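Local structure of protein-tyrosine phosphatase mitochondrial 1 (Mus musculus, 3RGO) at residues 5-11 / 107-111; 115-119 / 143-147. The protein dephosphorylates phosphatidylglycerophosphate to phosphatidylglycerol, a step toward the mitochondrial lipid cardiolipin, and belongs to the dual-specificity phosphatases. All blocks are in the same frame, centred on the assembly; numbering follows the deposited sequence.

Interaction 1: 5-11 / 107-111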
ATOM      1  N   ILE A   5      -1.570  -3.649   9.416  1.00 38.63           N
ATOM      2  CA  ILE A   5      -0.303  -4.341   9.211  1.00 37.95           C
ATOM      3  C   ILE A   5       0.687  -3.972  10.314  1.00 37.87           C
ATOM      4  O   ILE A   5       1.345  -4.839  10.898  1.00 36.60           O
ATOM      5  CB  ILE A   5       0.305  -4.009   7.834  1.00 36.49           C
ATOM      6  CG1 ILE A   5      -0.668  -4.399   6.711  1.00 38.92           C
ATOM      7  CG2 ILE A   5       1.639  -4.716   7.656  1.00 36.00           C
ATOM      8  CD1 ILE A   5      -1.011  -5.885   6.670  1.00 39.82           C
ATOM      9  N   ASP A   6       0.791  -2.677  10.586  1.00 36.83           N
ATOM     10  CA  ASP A   6       1.550  -2.184  11.729  1.00 36.31           C
ATOM     11  C   ASP A   6       0.975  -0.845  12.187  1.00 39.40           C
ATOM     12  O   ASP A   6      -0.161  -0.506  11.852  1.00 40.61           O
ATOM     13  CB  ASP A   6       3.063  -2.108  11.436  1.00 41.31           C
ATOM     14  CG  ASP A   6       3.417  -1.097  10.350  1.00 41.14           C
ATOM     15  OD1 ASP A   6       2.554  -0.282   9.968  1.00 40.52           O
ATOM     16  OD2 ASP A   6       4.580  -1.113   9.886  1.00 40.45           O
ATOM     17  N   HIS A   7       1.747  -0.090  12.957  1.00 41.91           N
ATOM     18  CA  HIS A   7       1.256   1.170  13.503  1.00 45.79           C
ATOM     19  C   HIS A   7       0.915   2.194  12.410  1.00 43.16           C
ATOM     20  O   HIS A   7       0.140   3.118  12.645  1.00 40.53           O
ATOM     21  CB  HIS A   7       2.273   1.749  14.496  1.00 53.26           C
ATOM     22  CG  HIS A   7       1.737   2.874  15.326  1.00 65.07           C
ATOM     23  ND1 HIS A   7       1.980   4.198  15.033  1.00 69.79           N
ATOM     24  CD2 HIS A   7       0.968   2.870  16.441  1.00 71.96           C
ATOM     25  CE1 HIS A   7       1.386   4.963  15.934  1.00 74.06           C
ATOM     26  NE2 HIS A   7       0.765   4.182  16.797  1.00 75.11           N
ATOM     27  N   THR A   8       1.491   2.027  11.220  1.00 40.51           N
ATOM     28  CA  THR A   8       1.288   2.980  10.123  1.00 40.54           C
ATOM     29  C   THR A   8       0.339   2.457   9.045  1.00 40.34           C
ATOM     30  O   THR A   8      -0.628   3.122   8.669  1.00 41.02           O
ATOM     31  CB  THR A   8       2.623   3.354   9.422  1.00 41.58           C
ATOM     32  OG1 THR A   8       3.526   3.947  10.363  1.00 42.80           O
ATOM     33  CG2 THR A   8       2.380   4.335   8.282  1.00 39.64           C
ATOM     34  N   VAL A   9       0.621   1.259   8.552  1.00 36.19           N
ATOM     35  CA  VAL A   9      -0.044   0.768   7.350  1.00 34.04           C
ATOM     36  C   VAL A   9      -1.245  -0.133   7.613  1.00 35.56           C
ATOM     37  O   VAL A   9      -1.209  -1.004   8.478  1.00 39.44           O
ATOM     38  CB  VAL A   9       0.952   0.041   6.433  1.00 34.34           C
ATOM     39  CG1 VAL A   9       0.218  -0.705   5.314  1.00 30.38           C
ATOM     40  CG2 VAL A   9       1.957   1.034   5.873  1.00 31.09           C
ATOM     41  N   LEU A  10      -2.313   0.101   6.858  1.00 35.20           N
ATOM     42  CA  LEU A  10      -3.417  -0.841   6.778  1.00 33.37           C
ATOM     43  C   LEU A  10      -3.577  -1.299   5.332  1.00 36.29           C
ATOM     44  O   LEU A  10      -3.325  -0.539   4.395  1.00 35.56           O
ATOM     45  CB  LEU A  10      -4.718  -0.213   7.284  1.00 35.90           C
ATOM     46  CG  LEU A  10      -4.654   0.372   8.699  1.00 39.37           C
ATOM     47  CD1 LEU A  10      -4.390   1.872   8.645  1.00 40.21           C
ATOM     48  CD2 LEU A  10      -5.940   0.077   9.455  1.00 42.64           C
ATOM     49  N   LEU A  11      -3.983  -2.553   5.168  1.00 36.77           N
ATOM     50  CA  LEU A  11      -4.195  -3.153   3.857  1.00 36.56           C
ATOM     51  C   LEU A  11      -5.624  -3.691   3.794  1.00 38.75           C
ATOM     52  O   LEU A  11      -6.035  -4.465   4.658  1.00 41.82           O
ATOM     53  CB  LEU A  11      -3.199  -4.292   3.633  1.00 34.89           C
ATOM     54  CG  LEU A  11      -3.449  -5.215   2.437  1.00 34.49           C
ATOM     55  CD1 LEU A  11      -3.280  -4.476   1.116  1.00 32.63           C
ATOM     56  CD2 LEU A  11      -2.543  -6.435   2.492  1.00 37.55           C
ATOM     57  N   VAL A 107       2.363  -3.115  -0.028  1.00 32.09           N
ATOM     58  CA  VAL A 107       2.653  -3.259   1.396  1.00 32.80           C
ATOM     59  C   VAL A 107       3.921  -4.085   1.603  1.00 33.34           C
ATOM     60  O   VAL A 107       4.709  -3.797   2.503  1.00 35.81           O
ATOM     61  CB  VAL A 107       1.459  -3.870   2.185  1.00 34.59           C
ATOM     62  CG1 VAL A 107       1.864  -4.163   3.625  1.00 33.40           C
ATOM     63  CG2 VAL A 107       0.243  -2.931   2.151  1.00 30.91           C
ATOM     64  N   ALA A 108       4.119  -5.102   0.766  1.00 30.88           N
ATOM     65  CA  ALA A 108       5.338  -5.904   0.809  1.00 33.43           C
ATOM     66  C   ALA A 108       6.577  -5.039   0.628  1.00 34.41           C
ATOM     67  O   ALA A 108       7.569  -5.211   1.333  1.00 31.72           O
ATOM     68  CB  ALA A 108       5.300  -7.017  -0.260  1.00 31.65           C
ATOM     69  N   ALA A 109       6.524  -4.108  -0.317  1.00 34.93           N
ATOM     70  CA  ALA A 109       7.671  -3.252  -0.577  1.00 35.56           C
ATOM     71  C   ALA A 109       7.970  -2.380   0.642  1.00 35.29           C
ATOM     72  O   ALA A 109       9.122  -2.234   1.044  1.00 36.86           O
ATOM     73  CB  ALA A 109       7.429  -2.395  -1.814  1.00 36.51           C
ATOM     74  N   TYR A 110       6.919  -1.810   1.221  1.00 33.94           N
ATOM     75  CA  TYR A 110       7.026  -1.045   2.460  1.00 31.15           C
ATOM     76  C   TYR A 110       7.756  -1.837   3.547  1.00 35.24           C
ATOM     77  O   TYR A 110       8.726  -1.349   4.129  1.00 37.69           O
ATOM     78  CB  TYR A 110       5.626  -0.639   2.940  1.00 35.77           C
ATOM     79  CG  TYR A 110       5.538  -0.220   4.389  1.00 35.81           C
ATOM     80  CD1 TYR A 110       5.908   1.058   4.787  1.00 37.73           C
ATOM     81  CD2 TYR A 110       5.073  -1.103   5.358  1.00 35.61           C
ATOM     82  CE1 TYR A 110       5.828   1.444   6.119  1.00 38.59           C
ATOM     83  CE2 TYR A 110       4.985  -0.730   6.682  1.00 35.43           C
ATOM     84  CZ  TYR A 110       5.365   0.543   7.060  1.00 38.84           C
ATOM     85  OH  TYR A 110       5.278   0.916   8.382  1.00 41.68           O
ATOM     86  N   LEU A 111       7.294  -3.059   3.812  1.00 34.50           N
ATOM     87  CA  LEU A 111       7.904  -3.898   4.842  1.00 36.35           C
ATOM     88  C   LEU A 111       9.354  -4.258   4.524  1.00 39.76           C
ATOM     89  O   LEU A 111      10.212  -4.294   5.416  1.00 39.81           O
ATOM     90  CB  LEU A 111       7.075  -5.165   5.056  1.00 33.99           C
ATOM     91  CG  LEU A 111       5.677  -4.943   5.642  1.00 31.94           C
ATOM     92  CD1 LEU A 111       4.889  -6.243   5.639  1.00 30.65           C
ATOM     93  CD2 LEU A 111       5.755  -4.354   7.050  1.00 33.52           C
TER
HETATM   94  O   HOH W   1       5.006   2.221  11.450  1.00 54.38           O
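An Asx turn at D6 leads into strand 9-12 of the phosphatase sheet and meets helix 102-115, which packs on that sheet. Y110 of the helix reaches the turn with its hydroxyl. The OH donates to D6 OD2 at 2.6 Å, on the syn lone pair of that oxygen. OD2 lies at the edge of the ring, in its plane, and the carboxylate plane stands 80° to the ring. The other oxygen, OD1, accepts from T8 N and from V9 N, both at 2.8 Å. V9 N comes nearly along the C-O axis, T8 N from above the carboxylate plane. D6 CG sits between its backbone N and carbonyl carbon (chi1 65°), which turns OD1 back toward the amides that follow. V9 CG2 lies over the centre of the Y110 ring, a CH-pi contact 3.6 Å from V9 CG2 to the ring centroid. The other methyl, V9 CG1, meets V107 CG2 at 3.9 Å. V107 CG2 also touches L11 CD1, while V107 CG1 faces I5 CG1 at 4.0 Å. A122 and I126 of helix 119-129 pack on L111, whose CD1 meets I5 CG2. A water bound to T8 OG1 gives Y110 OH a weak second link. Three donors thus grip the two D6 oxygens, which would fix the carboxylate's rotation and probably favour its charged form.

Interaction 2: 115-119 / 143-147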
ATOM      1  N   HIS A 115      12.044  -3.028   7.239  1.00 37.10           N
ATOM      2  CA  HIS A 115      12.689  -4.056   8.059  1.00 37.98           C
ATOM      3  C   HIS A 115      13.960  -4.641   7.458  1.00 39.22           C
ATOM      4  O   HIS A 115      14.622  -5.475   8.079  1.00 41.71           O
ATOM      5  CB  HIS A 115      11.701  -5.183   8.359  1.00 39.88           C
ATOM      6  CG  HIS A 115      10.487  -4.736   9.111  1.00 38.60           C
ATOM      7  ND1 HIS A 115      10.525  -4.395  10.447  1.00 38.48           N
ATOM      8  CD2 HIS A 115       9.204  -4.576   8.716  1.00 32.17           C
ATOM      9  CE1 HIS A 115       9.312  -4.050  10.842  1.00 36.03           C
ATOM     10  NE2 HIS A 115       8.493  -4.150   9.812  1.00 37.79           N
ATOM     11  N   ASN A 116      14.320  -4.193   6.261  1.00 38.82           N
ATOM     12  CA  ASN A 116      15.354  -4.869   5.506  1.00 38.19           C
ATOM     13  C   ASN A 116      15.066  -6.373   5.474  1.00 37.73           C
ATOM     14  O   ASN A 116      15.936  -7.186   5.777  1.00 39.63           O
ATOM     15  CB  ASN A 116      16.737  -4.600   6.118  1.00 49.22           C
ATOM     16  CG  ASN A 116      17.856  -5.231   5.321  1.00 61.81           C
ATOM     17  OD1 ASN A 116      17.786  -5.316   4.093  1.00 69.45           O
ATOM     18  ND2 ASN A 116      18.898  -5.683   6.016  1.00 63.92           N
ATOM     19  N   TRP A 117      13.829  -6.727   5.129  1.00 42.60           N
ATOM     20  CA  TRP A 117      13.406  -8.125   5.018  1.00 42.58           C
ATOM     21  C   TRP A 117      13.465  -8.620   3.575  1.00 41.65           C
ATOM     22  O   TRP A 117      13.446  -7.829   2.632  1.00 35.45           O
ATOM     23  CB  TRP A 117      11.963  -8.301   5.513  1.00 37.12           C
ATOM     24  CG  TRP A 117      11.782  -8.344   6.998  1.00 38.71           C
ATOM     25  CD1 TRP A 117      12.765  -8.394   7.957  1.00 41.50           C
ATOM     26  CD2 TRP A 117      10.535  -8.351   7.703  1.00 39.37           C
ATOM     27  NE1 TRP A 117      12.197  -8.429   9.210  1.00 39.06           N
ATOM     28  CE2 TRP A 117      10.833  -8.398   9.084  1.00 39.59           C
ATOM     29  CE3 TRP A 117       9.195  -8.318   7.303  1.00 38.31           C
ATOM     30  CZ2 TRP A 117       9.838  -8.415  10.061  1.00 39.86           C
ATOM     31  CZ3 TRP A 117       8.210  -8.331   8.278  1.00 41.99           C
ATOM     32  CH2 TRP A 117       8.540  -8.384   9.640  1.00 42.23           C
ATOM     33  N   SER A 118      13.520  -9.937   3.415  1.00 42.31           N
ATOM     34  CA  SER A 118      13.407 -10.548   2.100  1.00 43.13           C
ATOM     35  C   SER A 118      11.974 -10.404   1.603  1.00 39.52           C
ATOM     36  O   SER A 118      11.046 -10.242   2.400  1.00 41.19           O
ATOM     37  CB  SER A 118      13.780 -12.029   2.163  1.00 41.83           C
ATOM     38  OG  SER A 118      12.836 -12.747   2.939  1.00 41.78           O
ATOM     39  N   PRO A 119      11.782 -10.456   0.281  1.00 37.71           N
ATOM     40  CA  PRO A 119      10.405 -10.418  -0.217  1.00 41.45           C
ATOM     41  C   PRO A 119       9.537 -11.467   0.477  1.00 37.69           C
ATOM     42  O   PRO A 119       8.439 -11.154   0.905  1.00 35.80           O
ATOM     43  CB  PRO A 119      10.569 -10.734  -1.705  1.00 42.78           C
ATOM     44  CG  PRO A 119      11.930 -10.190  -2.036  1.00 43.11           C
ATOM     45  CD  PRO A 119      12.775 -10.448  -0.808  1.00 37.37           C
ATOM     46  N   LEU A 143       9.555  -7.107  -6.611  1.00 36.19           N
ATOM     47  CA  LEU A 143       9.905  -7.013  -5.195  1.00 35.29           C
ATOM     48  C   LEU A 143      11.355  -7.447  -4.965  1.00 36.47           C
ATOM     49  O   LEU A 143      12.032  -6.935  -4.074  1.00 36.71           O
ATOM     50  CB  LEU A 143       8.960  -7.866  -4.344  1.00 37.10           C
ATOM     51  CG  LEU A 143       7.528  -7.351  -4.171  1.00 34.36           C
ATOM     52  CD1 LEU A 143       6.687  -8.315  -3.341  1.00 36.01           C
ATOM     53  CD2 LEU A 143       7.542  -5.968  -3.532  1.00 31.98           C
ATOM     54  N   LYS A 144      11.826  -8.388  -5.772  1.00 35.62           N
ATOM     55  CA  LYS A 144      13.232  -8.800  -5.721  1.00 41.96           C
ATOM     56  C   LYS A 144      14.172  -7.670  -6.131  1.00 44.00           C
ATOM     57  O   LYS A 144      15.227  -7.470  -5.514  1.00 42.84           O
ATOM     58  CB  LYS A 144      13.476 -10.018  -6.615  1.00 49.24           C
ATOM     59  CG  LYS A 144      13.138 -11.360  -5.982  1.00 57.46           C
ATOM     60  CD  LYS A 144      13.734 -12.502  -6.806  1.00 67.41           C
ATOM     61  CE  LYS A 144      13.685 -13.835  -6.066  1.00 71.95           C
ATOM     62  NZ  LYS A 144      12.295 -14.276  -5.776  1.00 72.09           N
ATOM     63  N   GLU A 145      13.809  -6.944  -7.187  1.00 44.26           N
ATOM     64  CA  GLU A 145      14.631  -5.824  -7.647  1.00 48.88           C
ATOM     65  C   GLU A 145      14.576  -4.697  -6.618  1.00 44.42           C
ATOM     66  O   GLU A 145      15.577  -4.022  -6.352  1.00 43.89           O
ATOM     67  CB  GLU A 145      14.155  -5.313  -9.010  1.00 52.01           C
ATOM     68  CG  GLU A 145      14.350  -6.289 -10.164  1.00 60.20           C
ATOM     69  CD  GLU A 145      15.729  -6.185 -10.798  1.00 73.55           C
ATOM     70  OE1 GLU A 145      16.730  -6.094 -10.053  1.00 74.36           O
ATOM     71  OE2 GLU A 145      15.812  -6.198 -12.046  1.00 81.60           O
ATOM     72  N   PHE A 146      13.397  -4.502  -6.034  1.00 40.36           N
ATOM     73  CA  PHE A 146      13.218  -3.478  -5.012  1.00 42.75           C
ATOM     74  C   PHE A 146      14.119  -3.783  -3.817  1.00 44.99           C
ATOM     75  O   PHE A 146      14.742  -2.883  -3.248  1.00 45.59           O
ATOM     76  CB  PHE A 146      11.745  -3.399  -4.577  1.00 38.03           C
ATOM     77  CG  PHE A 146      11.455  -2.280  -3.616  1.00 41.19           C
ATOM     78  CD1 PHE A 146      11.489  -2.495  -2.248  1.00 39.30           C
ATOM     79  CD2 PHE A 146      11.151  -1.013  -4.083  1.00 39.68           C
ATOM     80  CE1 PHE A 146      11.218  -1.469  -1.365  1.00 37.80           C
ATOM     81  CE2 PHE A 146      10.883   0.016  -3.208  1.00 39.52           C
ATOM     82  CZ  PHE A 146      10.919  -0.211  -1.844  1.00 36.41           C
ATOM     83  N   HIS A 147      14.184  -5.061  -3.454  1.00 45.27           N
ATOM     84  CA  HIS A 147      15.035  -5.532  -2.367  1.00 48.34           C
ATOM     85  C   HIS A 147      16.514  -5.229  -2.626  1.00 52.72           C
ATOM     86  O   HIS A 147      17.238  -4.818  -1.722  1.00 53.57           O
ATOM     87  CB  HIS A 147      14.826  -7.033  -2.157  1.00 52.41           C
ATOM     88  CG  HIS A 147      15.543  -7.584  -0.963  1.00 56.83           C
ATOM     89  ND1 HIS A 147      16.567  -8.500  -1.067  1.00 65.64           N
ATOM     90  CD2 HIS A 147      15.384  -7.347   0.360  1.00 55.02           C
ATOM     91  CE1 HIS A 147      17.007  -8.805   0.142  1.00 66.08           C
ATOM     92  NE2 HIS A 147      16.303  -8.120   1.025  1.00 57.50           N
TER
HETATM   93  O   HOH W   2      17.214  -9.506   3.937  1.00 55.60           O
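P119 and H147 make the heart of this contact between the 115-119 turn and helix 137-154. P119 CD lies over one face of the imidazole, toward its rim, in a CH-pi contact 4.2 Å from P119 CD to the ring centroid. The two side chains cross at about a right angle. H147 CG is anti to the backbone N (chi1 -174°), which carries the ring out from the helix to the turn. There H147 CD2 comes within 3.0 Å of W117 O. H147 NE2 is 3.3 Å from the same W117 O, but the angle is too poor for a hydrogen bond. A water in the ring plane joins the two sides instead. It donates to N116 O and has a weak link to H147 NE2 at 3.4 Å. Were H147 an alanine, P119 CD would probably face a gap and the water would lose its weak partner on the helix. One turn earlier in the helix, P119 CG rests on L143 O at 3.8 Å, and P119 CB meets L143 CB at 4.2 Å. Two features mark the turn. N116 leaves helix 102-115 with positive phi, and S118 is the N-cap of helix 119-129, its OG bonded to E121 N. Further out, I112 of helix 102-115 packs on H147, and T105 packs on L143. I123 of helix 119-129 also touches L143. Helix 137-154 thus lies against both helices joined by the turn.

Overall arrangement
From the N terminus, strand 2-4 turns into strand 9-12, and the chain then runs through the other three strands before interaction 1 closes on helix 102-115. That loop is long: 95 residues lie between 5-11 and 107-111. The same helix ends at 115, and the following loop opens interaction 2. Its loop is short, with 23 residues, mostly helical, before 143-147. The two loops follow in series and neither nest nor cross. Interaction 1 ties strand 9-12 and the turn before it to helix 102-115. Interaction 2 ties the loop after that helix, and the first residue of helix 119-129, to helix 137-154. They touch directly, A108 CB packing on L143 CD1 at 3.6 Å.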